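Local atomic coordinates of SnoaL-like domain-containing protein (Sphaerobacter thermophilus, PDB entry 5TGN), a protein that is of unknown function but belongs to the SnoaL-like family of the NTF2 clan, whose alpha-plus-beta fold often encloses a ligand pocket or active site. Residues 55-67 with 74-86. Numbering follows the deposited sequence.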
# COMPACT_ATOMS: atom_id res chain seq x y z
N ALA A 55 -1.58 -13.20 -0.41
CA ALA A 55 -1.38 -12.35 0.76
C ALA A 55 -2.60 -11.49 1.11
O ALA A 55 -2.60 -10.87 2.20
CB ALA A 55 -0.15 -11.46 0.52
N ALA A 56 -3.62 -11.45 0.26
CA ALA A 56 -4.84 -10.66 0.51
C ALA A 56 -5.64 -11.22 1.68
O ALA A 56 -5.69 -12.43 1.89
CB ALA A 56 -5.73 -10.66 -0.74
N PRO A 57 -6.30 -10.36 2.45
CA PRO A 57 -7.24 -10.84 3.47
C PRO A 57 -8.47 -11.43 2.80
O PRO A 57 -8.75 -11.10 1.64
CB PRO A 57 -7.60 -9.57 4.25
CG PRO A 57 -7.43 -8.47 3.24
CD PRO A 57 -6.24 -8.88 2.41
N PRO A 58 -9.21 -12.33 3.48
CA PRO A 58 -10.56 -12.66 3.02
C PRO A 58 -11.32 -11.40 2.66
O PRO A 58 -11.43 -10.46 3.46
CB PRO A 58 -11.18 -13.38 4.23
CG PRO A 58 -10.01 -14.00 4.90
CD PRO A 58 -8.85 -13.05 4.72
N ALA A 59 -11.81 -11.35 1.42
CA ALA A 59 -12.46 -10.16 0.90
C ALA A 59 -13.34 -10.59 -0.26
O ALA A 59 -13.11 -11.63 -0.88
CB ALA A 59 -11.43 -9.11 0.45
N THR A 60 -14.37 -9.80 -0.55
CA THR A 60 -15.13 -10.00 -1.78
C THR A 60 -15.09 -8.72 -2.60
O THR A 60 -15.17 -7.61 -2.06
CB THR A 60 -16.60 -10.39 -1.51
OG1 THR A 60 -17.27 -9.30 -0.87
CG2 THR A 60 -16.67 -11.61 -0.62
N THR A 61 -14.96 -8.89 -3.91
CA THR A 61 -14.84 -7.80 -4.86
C THR A 61 -16.10 -7.77 -5.71
O THR A 61 -16.32 -8.69 -6.50
CB THR A 61 -13.61 -8.00 -5.75
OG1 THR A 61 -12.44 -8.09 -4.94
CG2 THR A 61 -13.50 -6.86 -6.73
N ALA A 62 -16.90 -6.71 -5.57
CA ALA A 62 -18.20 -6.64 -6.22
C ALA A 62 -18.45 -5.21 -6.71
O ALA A 62 -17.53 -4.37 -6.74
CB ALA A 62 -19.30 -7.13 -5.27
N GLN A 63 -19.70 -4.95 -7.12
CA GLN A 63 -20.12 -3.68 -7.73
C GLN A 63 -19.13 -3.22 -8.80
O GLN A 63 -18.69 -2.07 -8.82
CB GLN A 63 -20.31 -2.59 -6.68
CG GLN A 63 -21.34 -2.90 -5.60
CD GLN A 63 -21.32 -1.85 -4.51
OE1 GLN A 63 -21.00 -2.15 -3.36
NE2 GLN A 63 -21.64 -0.61 -4.87
N ILE A 64 -18.78 -4.15 -9.69
CA ILE A 64 -17.82 -3.84 -10.74
C ILE A 64 -18.48 -2.97 -11.80
O ILE A 64 -19.55 -3.31 -12.33
CB ILE A 64 -17.26 -5.12 -11.35
CG1 ILE A 64 -16.48 -5.90 -10.28
CG2 ILE A 64 -16.37 -4.77 -12.54
CD1 ILE A 64 -15.13 -5.27 -9.96
N ALA A 65 -17.88 -1.83 -12.10
CA ALA A 65 -18.26 -1.04 -13.25
C ALA A 65 -17.12 -1.12 -14.25
O ALA A 65 -15.96 -0.89 -13.90
CB ALA A 65 -18.56 0.41 -12.86
N GLU A 66 -17.46 -1.50 -15.47
CA GLU A 66 -16.49 -1.59 -16.55
C GLU A 66 -16.39 -0.19 -17.14
O GLU A 66 -17.26 0.24 -17.90
CB GLU A 66 -16.93 -2.66 -17.56
CG GLU A 66 -17.65 -3.84 -16.84
CD GLU A 66 -17.82 -5.13 -17.66
OE1 GLU A 66 -18.24 -5.07 -18.84
OE2 GLU A 66 -17.56 -6.23 -17.09
N ARG A 67 -15.36 0.56 -16.74
CA ARG A 67 -15.21 1.95 -17.16
C ARG A 67 -14.63 2.08 -18.57
O ARG A 67 -15.00 2.99 -19.32
CB ARG A 67 -14.31 2.72 -16.19
CG ARG A 67 -14.83 2.76 -14.77
CD ARG A 67 -16.07 3.61 -14.66
NE ARG A 67 -16.42 3.81 -13.26
CZ ARG A 67 -17.65 4.02 -12.80
NH1 ARG A 67 -17.84 4.18 -11.49
NH2 ARG A 67 -18.69 4.06 -13.64
N VAL A 74 -8.34 -2.53 -20.31
CA VAL A 74 -9.60 -2.53 -19.57
C VAL A 74 -9.39 -1.79 -18.25
O VAL A 74 -8.39 -2.03 -17.55
CB VAL A 74 -10.09 -3.97 -19.31
CG1 VAL A 74 -11.34 -3.97 -18.44
CG2 VAL A 74 -10.37 -4.70 -20.63
N VAL A 75 -10.33 -0.92 -17.89
CA VAL A 75 -10.39 -0.33 -16.56
C VAL A 75 -11.67 -0.79 -15.88
O VAL A 75 -12.77 -0.53 -16.39
CB VAL A 75 -10.32 1.20 -16.62
CG1 VAL A 75 -10.35 1.81 -15.21
CG2 VAL A 75 -9.08 1.65 -17.40
N LEU A 76 -11.53 -1.44 -14.73
CA LEU A 76 -12.66 -1.75 -13.86
C LEU A 76 -12.58 -0.92 -12.59
O LEU A 76 -11.49 -0.70 -12.06
CB LEU A 76 -12.71 -3.23 -13.46
CG LEU A 76 -12.58 -4.29 -14.55
CD1 LEU A 76 -12.56 -5.66 -13.90
CD2 LEU A 76 -13.73 -4.14 -15.58
N HIS A 77 -13.72 -0.44 -12.11
CA HIS A 77 -13.85 0.12 -10.78
C HIS A 77 -14.71 -0.82 -9.95
O HIS A 77 -15.64 -1.44 -10.47
CB HIS A 77 -14.47 1.52 -10.81
CG HIS A 77 -13.54 2.57 -11.35
ND1 HIS A 77 -13.82 3.92 -11.28
CD2 HIS A 77 -12.32 2.47 -11.94
CE1 HIS A 77 -12.82 4.60 -11.82
NE2 HIS A 77 -11.90 3.74 -12.23
N GLY A 78 -14.38 -0.96 -8.67
CA GLY A 78 -15.13 -1.90 -7.87
C GLY A 78 -15.02 -1.57 -6.39
O GLY A 78 -14.30 -0.65 -5.99
N VAL A 79 -15.76 -2.32 -5.59
CA VAL A 79 -15.78 -2.17 -4.14
C VAL A 79 -15.26 -3.47 -3.56
O VAL A 79 -15.76 -4.55 -3.91
CB VAL A 79 -17.20 -1.83 -3.62
CG1 VAL A 79 -17.20 -1.66 -2.10
CG2 VAL A 79 -17.73 -0.58 -4.29
N VAL A 80 -14.26 -3.39 -2.70
CA VAL A 80 -13.75 -4.56 -1.99
C VAL A 80 -14.24 -4.51 -0.54
O VAL A 80 -13.96 -3.54 0.17
CB VAL A 80 -12.21 -4.63 -2.05
CG1 VAL A 80 -11.70 -5.83 -1.21
CG2 VAL A 80 -11.74 -4.76 -3.51
N GLN A 81 -15.00 -5.52 -0.12
CA GLN A 81 -15.47 -5.60 1.25
C GLN A 81 -14.77 -6.74 1.99
O GLN A 81 -14.44 -7.78 1.41
CB GLN A 81 -16.99 -5.80 1.28
CG GLN A 81 -17.70 -4.56 0.75
CD GLN A 81 -19.19 -4.70 0.72
OE1 GLN A 81 -19.75 -5.20 -0.26
NE2 GLN A 81 -19.86 -4.28 1.79
N THR A 82 -14.58 -6.53 3.29
CA THR A 82 -13.93 -7.48 4.19
C THR A 82 -14.74 -7.63 5.46
O THR A 82 -15.69 -6.87 5.71
CB THR A 82 -12.52 -7.01 4.55
OG1 THR A 82 -12.60 -5.71 5.14
CG2 THR A 82 -11.56 -7.00 3.32
N PRO A 83 -14.41 -8.63 6.29
CA PRO A 83 -15.16 -8.83 7.54
C PRO A 83 -15.12 -7.66 8.50
O PRO A 83 -16.09 -7.46 9.24
CB PRO A 83 -14.49 -10.07 8.15
CG PRO A 83 -14.09 -10.88 6.97
CD PRO A 83 -13.64 -9.85 5.93
N ARG A 84 -14.03 -6.89 8.53
CA ARG A 84 -13.90 -5.88 9.57
C ARG A 84 -13.54 -4.50 9.04
O ARG A 84 -13.83 -3.50 9.68
CB ARG A 84 -12.86 -6.33 10.60
CG ARG A 84 -12.70 -5.42 11.83
CD ARG A 84 -13.96 -5.38 12.68
NE ARG A 84 -14.21 -4.03 13.17
CZ ARG A 84 -15.28 -3.30 12.83
NH1 ARG A 84 -15.44 -2.06 13.31
NH2 ARG A 84 -16.21 -3.82 12.04
N PHE A 85 -12.89 -4.42 7.88
CA PHE A 85 -12.42 -3.11 7.44
C PHE A 85 -13.48 -2.41 6.60
O PHE A 85 -14.47 -3.01 6.18
CB PHE A 85 -11.10 -3.25 6.67
CG PHE A 85 -10.06 -3.99 7.44
CD1 PHE A 85 -9.74 -3.63 8.75
CD2 PHE A 85 -9.45 -5.11 6.90
CE1 PHE A 85 -8.81 -4.35 9.49
CE2 PHE A 85 -8.51 -5.84 7.64
CZ PHE A 85 -8.20 -5.45 8.93
N ALA A 86 -13.29 -1.10 6.40
CA ALA A 86 -14.24 -0.32 5.64
C ALA A 86 -14.18 -0.72 4.16
O ALA A 86 -13.13 -1.13 3.68
CB ALA A 86 -13.95 1.18 5.77
O HOH W 1 -15.80 4.75 -9.61
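T60 and Q81, A62 and V79, and A65 and H77 face one another as antiparallel hydrogen-bonded pairs, and together they illustrate how a hairpin absorbs an irregularity without losing its ladder. Each pair is closed by two backbone hydrogen bonds, the straightest running from V79 N to A62 O (2.9 Å, 177° at the hydrogen). Beyond them R67 N reaches V75 O. The register slips by one residue between A62 and A65, a beta bulge in which Q63 takes a left-handed helical backbone conformation. G78 lies across from I64, within the bulge, where a beta carbon would run into I64 CD1 as it now stands.

Polar and aromatic contacts gather at the far end. With R67 CG anti to the carbonyl carbon (chi1 -60°), that methylene sits over the face of the H77 imidazole, 3.7 Å from the ring centroid, in a CH-pi contact; the bend at chi2 then carries the guanidinium past the ring on its ND1 side. The guanidinium stands almost perpendicular to that ring (89°), with A65 CB over one of its faces. A water joins R67 NH1 (2.8 Å) to H77 ND1 (2.7 Å), lying at the edge of both flat groups, while H77 NE2 is hydrogen-bonded to E91 OE2 on strand 88-97. Were H77 an alanine, R67 would probably lose the face it rests on, and the water and E91 would each lose a partner.

Among apolar contacts, A59 CB meets V80 CG1 at 3.7 Å and L76 CD2 touches I64 CG2 at 4.1 Å. The Q63 carboxamide, by contrast, lies against V79 CG2. On the face bearing T61, L76 and V80, helix 6-18 packs against T61 and L76. The pairing is a bulged antiparallel hairpin, placing 60-69 outermost, within this chain, in the curved sheet that wraps the helices in the NTF2-like, cone-shaped alpha-plus-beta fold.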